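Polyguluronate lyase (Corynebacterium sp., PDB 1UAI) probably cleaves poly(alpha-L-guluronate), the guluronate-rich part of alginate, as a lyase built on a jelly-roll beta-sandwich. Local coordinates at residues S68-R72 with T196-N202; I22-P28 with V63-G67; V125-R129 with F158-F162. All blocks are in the same frame, centred on the assembly; numbering follows the deposited sequence.

Interaction 1 of 3, residues S68-R72 with T196-N202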
loop_
_atom_site.group_PDB
_atom_site.type_symbol
_atom_site.label_atom_id
_atom_site.label_comp_id
_atom_site.label_asym_id
_atom_site.label_seq_id
_atom_site.Cartn_x
_atom_site.Cartn_y
_atom_site.Cartn_z
ATOM N N SER A 68 3.054 1.582 19.050
ATOM C CA SER A 68 3.771 0.352 18.751
ATOM C C SER A 68 3.278 -0.176 17.412
ATOM O O SER A 68 2.074 -0.255 17.170
ATOM C CB SER A 68 3.519 -0.686 19.847
ATOM O OG SER A 68 2.140 -0.984 19.957
ATOM N N GLY A 69 4.213 -0.531 16.540
ATOM C CA GLY A 69 3.842 -1.035 15.233
ATOM C C GLY A 69 4.662 -0.366 14.150
ATOM O O GLY A 69 5.685 0.252 14.440
ATOM N N TYR A 70 4.211 -0.487 12.906
ATOM C CA TYR A 70 4.915 0.104 11.774
ATOM C C TYR A 70 4.137 1.266 11.161
ATOM O O TYR A 70 2.908 1.227 11.063
ATOM C CB TYR A 70 5.202 -0.966 10.718
ATOM C CG TYR A 70 6.238 -1.980 11.163
ATOM C CD1 TYR A 70 7.432 -1.567 11.750
ATOM C CD2 TYR A 70 6.040 -3.347 10.968
ATOM C CE1 TYR A 70 8.405 -2.486 12.133
ATOM C CE2 TYR A 70 7.013 -4.278 11.346
ATOM C CZ TYR A 70 8.193 -3.836 11.928
ATOM O OH TYR A 70 9.172 -4.732 12.300
ATOM N N PRO A 71 4.854 2.318 10.736
ATOM C CA PRO A 71 4.276 3.520 10.130
ATOM C C PRO A 71 3.894 3.353 8.665
ATOM O O PRO A 71 4.465 2.526 7.950
ATOM C CB PRO A 71 5.379 4.551 10.320
ATOM C CG PRO A 71 6.605 3.733 10.080
ATOM C CD PRO A 71 6.320 2.446 10.849
ATOM N N ARG A 72 2.942 4.163 8.217
ATOM C CA ARG A 72 2.490 4.078 6.840
ATOM C C ARG A 72 1.909 5.377 6.310
ATOM O O ARG A 72 1.503 6.255 7.068
ATOM C CB ARG A 72 1.396 3.011 6.724
ATOM C CG ARG A 72 0.014 3.502 7.176
ATOM C CD ARG A 72 -0.981 2.364 7.257
ATOM N NE ARG A 72 -0.808 1.572 8.471
ATOM C CZ ARG A 72 -0.913 0.248 8.519
ATOM N NH1 ARG A 72 -1.179 -0.442 7.418
ATOM N NH2 ARG A 72 -0.781 -0.384 9.676
ATOM N N THR A 196 5.932 1.007 5.690
ATOM C CA THR A 196 7.312 0.737 6.069
ATOM C C THR A 196 7.442 -0.264 7.206
ATOM O O THR A 196 6.997 -0.016 8.324
ATOM C CB THR A 196 8.003 2.065 6.416
ATOM O OG1 THR A 196 7.922 2.930 5.273
ATOM C CG2 THR A 196 9.466 1.848 6.789
ATOM N N GLN A 197 8.073 -1.396 6.907
ATOM C CA GLN A 197 8.242 -2.465 7.879
ATOM C C GLN A 197 9.475 -2.314 8.758
ATOM O O GLN A 197 10.300 -3.223 8.872
ATOM C CB GLN A 197 8.269 -3.814 7.160
ATOM C CG GLN A 197 7.056 -4.063 6.267
ATOM C CD GLN A 197 5.744 -3.940 7.011
ATOM O OE1 GLN A 197 4.957 -3.025 6.762
ATOM N NE2 GLN A 197 5.501 -4.859 7.935
ATOM N N ALA A 198 9.591 -1.147 9.380
ATOM C CA ALA A 198 10.699 -0.861 10.274
ATOM C C ALA A 198 10.334 0.349 11.117
ATOM O O ALA A 198 9.611 1.235 10.662
ATOM C CB ALA A 198 11.970 -0.582 9.475
ATOM N N ASN A 199 10.800 0.360 12.360
ATOM C CA ASN A 199 10.568 1.490 13.245
ATOM C C ASN A 199 11.858 1.732 14.017
ATOM O O ASN A 199 12.886 1.118 13.720
ATOM C CB ASN A 199 9.377 1.245 14.187
ATOM C CG ASN A 199 9.510 -0.025 14.987
ATOM O OD1 ASN A 199 10.594 -0.373 15.440
ATOM N ND2 ASN A 199 8.394 -0.718 15.189
ATOM N N CYS A 200 11.825 2.620 14.998
ATOM C CA CYS A 200 13.041 2.928 15.737
ATOM C C CYS A 200 13.590 1.814 16.620
ATOM O O CYS A 200 14.705 1.919 17.133
ATOM C CB CYS A 200 12.835 4.222 16.524
ATOM S SG CYS A 200 12.647 5.626 15.374
ATOM N N SER A 201 12.829 0.736 16.785
ATOM C CA SER A 201 13.299 -0.381 17.595
ATOM C C SER A 201 14.214 -1.294 16.781
ATOM O O SER A 201 15.076 -1.970 17.345
ATOM C CB SER A 201 12.122 -1.200 18.135
ATOM O OG SER A 201 11.576 -2.047 17.136
ATOM N N ASN A 202 14.038 -1.319 15.461
ATOM C CA ASN A 202 14.869 -2.179 14.623
ATOM C C ASN A 202 15.541 -1.503 13.433
ATOM O O ASN A 202 16.044 -2.177 12.532
ATOM C CB ASN A 202 14.072 -3.401 14.141
ATOM C CG ASN A 202 12.741 -3.033 13.511
ATOM O OD1 ASN A 202 12.570 -1.936 12.978
ATOM N ND2 ASN A 202 11.793 -3.965 13.554
#
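Tyr-70 lays its ring on the backbone of Gln-197 and Ala-198, and two side-chain hydrogen bonds and a weak backbone one join the loops around that CH-pi contact. The loop leading into strand 72-79 here meets the loop that follows strand 194-196, two strands paired antiparallel in one sheet. In the CH-pi contact Gln-197 CA stands 3.8 Å from the centroid of the Tyr-70 ring, only 10° off its normal. Farther along the same face, Ala-198 N comes within 3.2 Å of Tyr-70 CD1. A flat ring suits this place because the inverse gamma turn centred on Gln-197 puts its CA and the following peptide against the ring face, with the CA-CB bond directed away. Beside the ring, Pro-71 CD packs 3.5 Å from Ala-198 O.

The polar contacts are mostly made by asparagine amides. Asn-199 ND2 gives a nearly straight bond (168°) of 3.0 Å to Gly-69 O, approaching from above the carbonyl plane while the oxygen lies in the plane of the amide. Asn-202 ND2 reaches the ring edge and donates to Tyr-70 OH at 3.0 Å; this bond is more bent (143°), and the amide is nearly coplanar with the ring. The weak backbone bond runs from Thr-196 N to Pro-71 O.

Within residues 196-202 the donors are held in turn. Asn-199 OD1 accepts from Ser-201 N in an Asx turn and also from Ser-201 OG. Asn-202 OD1 takes the N-H of Asn-199, at 3.0 Å from Asn-199 N. The disulfide from Cys-200 to Cys-206 braces the same loop. Each asparagine therefore uses its oxygen to shape its own loop and its nitrogen to hold the other, so the Tyr-70 ring is gripped at its face by main chain and at its hydroxyl by an amide that is itself held by its own loop.

Interaction 2 of 3, residues I22-P28 with V63-G67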
loop_
_atom_site.group_PDB
_atom_site.type_symbol
_atom_site.label_atom_id
_atom_site.label_comp_id
_atom_site.label_asym_id
_atom_site.label_seq_id
_atom_site.Cartn_x
_atom_site.Cartn_y
_atom_site.Cartn_z
ATOM N N ILE A 22 1.908 10.760 10.320
ATOM C CA ILE A 22 1.942 11.911 11.213
ATOM C C ILE A 22 0.658 11.901 12.032
ATOM O O ILE A 22 -0.268 11.144 11.735
ATOM C CB ILE A 22 2.046 13.250 10.436
ATOM C CG1 ILE A 22 0.882 13.388 9.451
ATOM C CG2 ILE A 22 3.380 13.324 9.709
ATOM C CD1 ILE A 22 0.872 14.707 8.698
ATOM N N GLY A 23 0.616 12.740 13.064
ATOM C CA GLY A 23 -0.548 12.816 13.927
ATOM C C GLY A 23 -0.119 12.858 15.379
ATOM O O GLY A 23 1.075 12.907 15.679
ATOM N N SER A 24 -1.089 12.850 16.288
ATOM C CA SER A 24 -0.778 12.875 17.708
ATOM C C SER A 24 -0.310 11.492 18.144
ATOM O O SER A 24 -0.474 10.512 17.418
ATOM C CB SER A 24 -2.004 13.312 18.518
ATOM O OG SER A 24 -3.136 12.514 18.225
ATOM N N SER A 25 0.275 11.425 19.335
ATOM C CA SER A 25 0.800 10.182 19.886
ATOM C C SER A 25 -0.098 8.960 19.705
ATOM O O SER A 25 -1.225 8.922 20.196
ATOM C CB SER A 25 1.110 10.367 21.373
ATOM O OG SER A 25 1.665 9.187 21.927
ATOM N N GLY A 26 0.420 7.962 18.995
ATOM C CA GLY A 26 -0.318 6.732 18.770
ATOM C C GLY A 26 -1.610 6.836 17.981
ATOM O O GLY A 26 -2.421 5.912 18.003
ATOM N N LYS A 27 -1.808 7.944 17.276
ATOM C CA LYS A 27 -3.024 8.130 16.493
ATOM C C LYS A 27 -2.713 8.663 15.097
ATOM O O LYS A 27 -2.760 9.870 14.860
ATOM C CB LYS A 27 -3.972 9.091 17.217
ATOM C CG LYS A 27 -5.326 9.278 16.544
ATOM C CD LYS A 27 -6.154 10.335 17.268
ATOM C CE LYS A 27 -7.521 10.528 16.628
ATOM N NZ LYS A 27 -8.385 9.322 16.766
ATOM N N PRO A 28 -2.378 7.768 14.153
ATOM C CA PRO A 28 -2.070 8.205 12.787
ATOM C C PRO A 28 -3.243 8.974 12.184
ATOM O O PRO A 28 -4.385 8.521 12.241
ATOM C CB PRO A 28 -1.814 6.891 12.055
ATOM C CG PRO A 28 -1.251 6.012 13.131
ATOM C CD PRO A 28 -2.155 6.320 14.303
ATOM N N VAL A 63 4.360 8.082 13.121
ATOM C CA VAL A 63 3.313 7.799 14.085
ATOM C C VAL A 63 2.663 6.465 13.734
ATOM O O VAL A 63 2.395 6.180 12.563
ATOM C CB VAL A 63 2.242 8.915 14.073
ATOM C CG1 VAL A 63 1.104 8.568 15.022
ATOM C CG2 VAL A 63 2.877 10.240 14.468
ATOM N N THR A 64 2.436 5.642 14.749
ATOM C CA THR A 64 1.818 4.340 14.556
ATOM C C THR A 64 0.719 4.165 15.592
ATOM O O THR A 64 0.720 4.836 16.624
ATOM C CB THR A 64 2.841 3.196 14.724
ATOM O OG1 THR A 64 3.328 3.180 16.073
ATOM C CG2 THR A 64 4.011 3.388 13.771
ATOM N N THR A 65 -0.214 3.262 15.313
ATOM C CA THR A 65 -1.323 3.004 16.222
ATOM C C THR A 65 -0.824 2.665 17.623
ATOM O O THR A 65 -0.044 1.728 17.806
ATOM C CB THR A 65 -2.198 1.846 15.707
ATOM O OG1 THR A 65 -2.650 2.144 14.380
ATOM C CG2 THR A 65 -3.406 1.647 16.612
ATOM N N SER A 66 -1.280 3.442 18.603
ATOM C CA SER A 66 -0.910 3.255 20.004
ATOM C C SER A 66 0.532 3.659 20.304
ATOM O O SER A 66 0.854 4.038 21.430
ATOM C CB SER A 66 -1.129 1.798 20.423
ATOM O OG SER A 66 -2.494 1.432 20.306
ATOM N N GLY A 67 1.393 3.583 19.296
ATOM C CA GLY A 67 2.788 3.935 19.487
ATOM C C GLY A 67 3.678 2.747 19.187
ATOM O O GLY A 67 4.898 2.875 19.083
#
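A type II beta turn from Ser-24 to Lys-27, leading into strand 27-31 within the connection between antiparallel strands 16-20 and 27-31, docks here on the loop of residues 63-67. The turn's inner side receives Val-63. Anti to the backbone N (chi1 176°), Val-63 CG1 reaches the Pro-28 ring and comes 3.5 Å from Ser-24 O. Val-63 CG2 lies 3.4 Å from Gly-23 O. A branched, compact valine can thus touch both limbs of the turn at once. The Pro-28 ring also rests on the main chain joining Thr-64 to Thr-65, with Pro-28 CG 3.7 Å from Thr-65 N.

Gly-26 makes the closest backbone approach. Gly-26 O accepts from Ser-66 N at 2.8 Å; Gly-26 CA forms a CA-H...O contact of 3.0 Å with Thr-64 O. The absence of a CB lets Ser-66 come this near, and the positive phi of Gly-26 (63°) is one that glycine adopts easily. Gly-23 likewise takes backbone angles suited to glycine where the chain turns its corner. Lys-27 N closes the turn on Ser-24 O, and glycine at the third position, as here, is common in type II turns.

Interaction 3 of 3, residues V125-R129 with F158-F162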
loop_
_atom_site.group_PDB
_atom_site.type_symbol
_atom_site.label_atom_id
_atom_site.label_comp_id
_atom_site.label_asym_id
_atom_site.label_seq_id
_atom_site.Cartn_x
_atom_site.Cartn_y
_atom_site.Cartn_z
ATOM N N VAL A 125 -3.645 -10.412 4.298
ATOM C CA VAL A 125 -3.857 -11.704 3.655
ATOM C C VAL A 125 -2.700 -12.032 2.714
ATOM O O VAL A 125 -2.133 -13.121 2.766
ATOM C CB VAL A 125 -5.194 -11.697 2.881
ATOM C CG1 VAL A 125 -5.428 -13.042 2.212
ATOM C CG2 VAL A 125 -6.335 -11.373 3.838
ATOM N N THR A 126 -2.364 -11.081 1.852
ATOM C CA THR A 126 -1.260 -11.228 0.912
ATOM C C THR A 126 -0.869 -9.821 0.487
ATOM O O THR A 126 -1.734 -8.979 0.241
ATOM C CB THR A 126 -1.656 -12.078 -0.323
ATOM O OG1 THR A 126 -0.585 -12.064 -1.274
ATOM C CG2 THR A 126 -2.922 -11.549 -0.974
ATOM N N VAL A 127 0.434 -9.560 0.429
ATOM C CA VAL A 127 0.920 -8.236 0.067
ATOM C C VAL A 127 2.160 -8.310 -0.822
ATOM O O VAL A 127 2.800 -9.360 -0.930
ATOM C CB VAL A 127 1.299 -7.408 1.342
ATOM C CG1 VAL A 127 0.281 -7.635 2.446
ATOM C CG2 VAL A 127 2.691 -7.787 1.829
ATOM N N PHE A 128 2.468 -7.188 -1.470
ATOM C CA PHE A 128 3.668 -7.055 -2.294
ATOM C C PHE A 128 4.670 -6.457 -1.311
ATOM O O PHE A 128 4.501 -5.325 -0.843
ATOM C CB PHE A 128 3.430 -6.097 -3.463
ATOM C CG PHE A 128 2.745 -6.731 -4.647
ATOM C CD1 PHE A 128 3.447 -6.964 -5.828
ATOM C CD2 PHE A 128 1.399 -7.081 -4.590
ATOM C CE1 PHE A 128 2.820 -7.535 -6.935
ATOM C CE2 PHE A 128 0.762 -7.654 -5.692
ATOM C CZ PHE A 128 1.475 -7.880 -6.864
ATOM N N ARG A 129 5.703 -7.231 -0.999
ATOM C CA ARG A 129 6.703 -6.844 -0.017
ATOM C C ARG A 129 8.123 -6.851 -0.566
ATOM O O ARG A 129 8.606 -7.877 -1.051
ATOM C CB ARG A 129 6.606 -7.807 1.173
ATOM C CG ARG A 129 7.610 -7.572 2.290
ATOM C CD ARG A 129 7.541 -8.684 3.336
ATOM N NE ARG A 129 8.469 -8.438 4.436
ATOM C CZ ARG A 129 8.117 -7.966 5.628
ATOM N NH1 ARG A 129 6.847 -7.695 5.896
ATOM N NH2 ARG A 129 9.046 -7.734 6.547
ATOM N N PHE A 158 6.374 -1.273 -11.974
ATOM C CA PHE A 158 5.852 -2.578 -12.351
ATOM C C PHE A 158 4.345 -2.532 -12.176
ATOM O O PHE A 158 3.813 -1.642 -11.501
ATOM C CB PHE A 158 6.455 -3.695 -11.482
ATOM C CG PHE A 158 6.037 -3.646 -10.036
ATOM C CD1 PHE A 158 4.903 -4.326 -9.594
ATOM C CD2 PHE A 158 6.776 -2.912 -9.117
ATOM C CE1 PHE A 158 4.516 -4.273 -8.252
ATOM C CE2 PHE A 158 6.399 -2.851 -7.779
ATOM C CZ PHE A 158 5.268 -3.532 -7.345
ATOM N N GLU A 159 3.660 -3.475 -12.808
ATOM C CA GLU A 159 2.217 -3.549 -12.707
ATOM C C GLU A 159 1.845 -4.779 -11.897
ATOM O O GLU A 159 2.201 -5.903 -12.252
ATOM C CB GLU A 159 1.585 -3.621 -14.099
ATOM C CG GLU A 159 0.064 -3.630 -14.088
ATOM C CD GLU A 159 -0.527 -3.469 -15.476
ATOM O OE1 GLU A 159 -0.330 -2.398 -16.086
ATOM O OE2 GLU A 159 -1.183 -4.413 -15.961
ATOM N N GLY A 160 1.150 -4.555 -10.789
ATOM C CA GLY A 160 0.719 -5.661 -9.961
ATOM C C GLY A 160 -0.782 -5.806 -10.083
ATOM O O GLY A 160 -1.486 -4.843 -10.397
ATOM N N LYS A 161 -1.277 -7.014 -9.860
ATOM C CA LYS A 161 -2.709 -7.242 -9.923
ATOM C C LYS A 161 -3.151 -8.355 -8.994
ATOM O O LYS A 161 -2.497 -9.394 -8.893
ATOM C CB LYS A 161 -3.155 -7.586 -11.351
ATOM C CG LYS A 161 -4.665 -7.809 -11.476
ATOM C CD LYS A 161 -5.132 -7.958 -12.919
ATOM C CE LYS A 161 -4.623 -9.238 -13.560
ATOM N NZ LYS A 161 -5.181 -9.422 -14.931
ATOM N N PHE A 162 -4.253 -8.106 -8.297
ATOM C CA PHE A 162 -4.870 -9.090 -7.417
ATOM C C PHE A 162 -6.231 -9.380 -8.042
ATOM O O PHE A 162 -6.958 -8.449 -8.394
ATOM C CB PHE A 162 -5.175 -8.526 -6.027
ATOM C CG PHE A 162 -3.980 -8.296 -5.152
ATOM C CD1 PHE A 162 -3.231 -9.358 -4.658
ATOM C CD2 PHE A 162 -3.670 -7.007 -4.732
ATOM C CE1 PHE A 162 -2.195 -9.137 -3.749
ATOM C CE2 PHE A 162 -2.639 -6.775 -3.827
ATOM C CZ PHE A 162 -1.901 -7.841 -3.333
#
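With CG anti to its carbonyl carbon (chi1 -82°), Phe-128 sends its ring from strand 124-131 toward strand 158-165, where Phe-162, turned the same way about its own CA-CB bond, brings its ring end back to meet it. The edge of Phe-128 faces the flat side of Phe-162: Phe-128 CE2 lies 3.6 Å from Phe-162 CZ, and the planes stand at 80°, an offset edge-to-face pair with centroids 5.3 Å apart. Hydrogens on the rim of one ring thus point at the pi cloud of the other.

The second aromatic neighbour is arranged differently. Phe-158 is nearly parallel to Phe-128, with planes at 20°, but the rings are slid so far that they barely overlap; the touch is between Phe-128 CD1 and Phe-158 CE1 at 3.8 Å. Between the two phenylalanines of its strand sits Gly-160. Phe-128 CZ lies 3.9 Å from Gly-160 CA, and it is the absence of a CB on the glycine that lets the ring come this near. Thr-126 contributes its methyl, with Thr-126 CG2 at 3.7 Å from Phe-162 CE1, while its OG1 bonds to Thr-138 O on the adjoining strand. Threonine thus serves both the apolar layer and the sheet.

No hydrogen bond joins residues 125-129 to 158-162. The two segments run antiparallel, their axes 9.4 Å apart at closest approach, a separation that the side chains fill, as expected of facing sheets in a beta-sandwich. Strand 124-131 lies between strands 112-119 and 134-139, with Val-125 and Thr-126 forming a classic bulge opposite Ile-118. Across the layer, strand 158-165 runs between strands 95-105 and 168-173; Phe-99 adds another edge-to-face partner for Phe-128, and Val-171 packs against both Phe-128 and Phe-162.

From the N terminus, interaction 2 closes first, joining the turn before strand 27-31 to the loop of residues 63-67. Interaction 1 opens straight afterwards at residue 68 and spans more than a hundred residues to close at 196-202. The two are in series yet touch in space, through the methyl of Thr-64 against Tyr-70 and Pro-71, so consecutive parts of the loop between strands 54-59 and 72-79 are held, first by the turn at 22-28 and then by the loop at 196-202. Interaction 3 falls wholly within the span of interaction 1 and ties the two sheets together in the interior. Arg-129 still packs against Gln-197 of interaction 1; interaction 2 lies across the chain's centre from interaction 3, without contact.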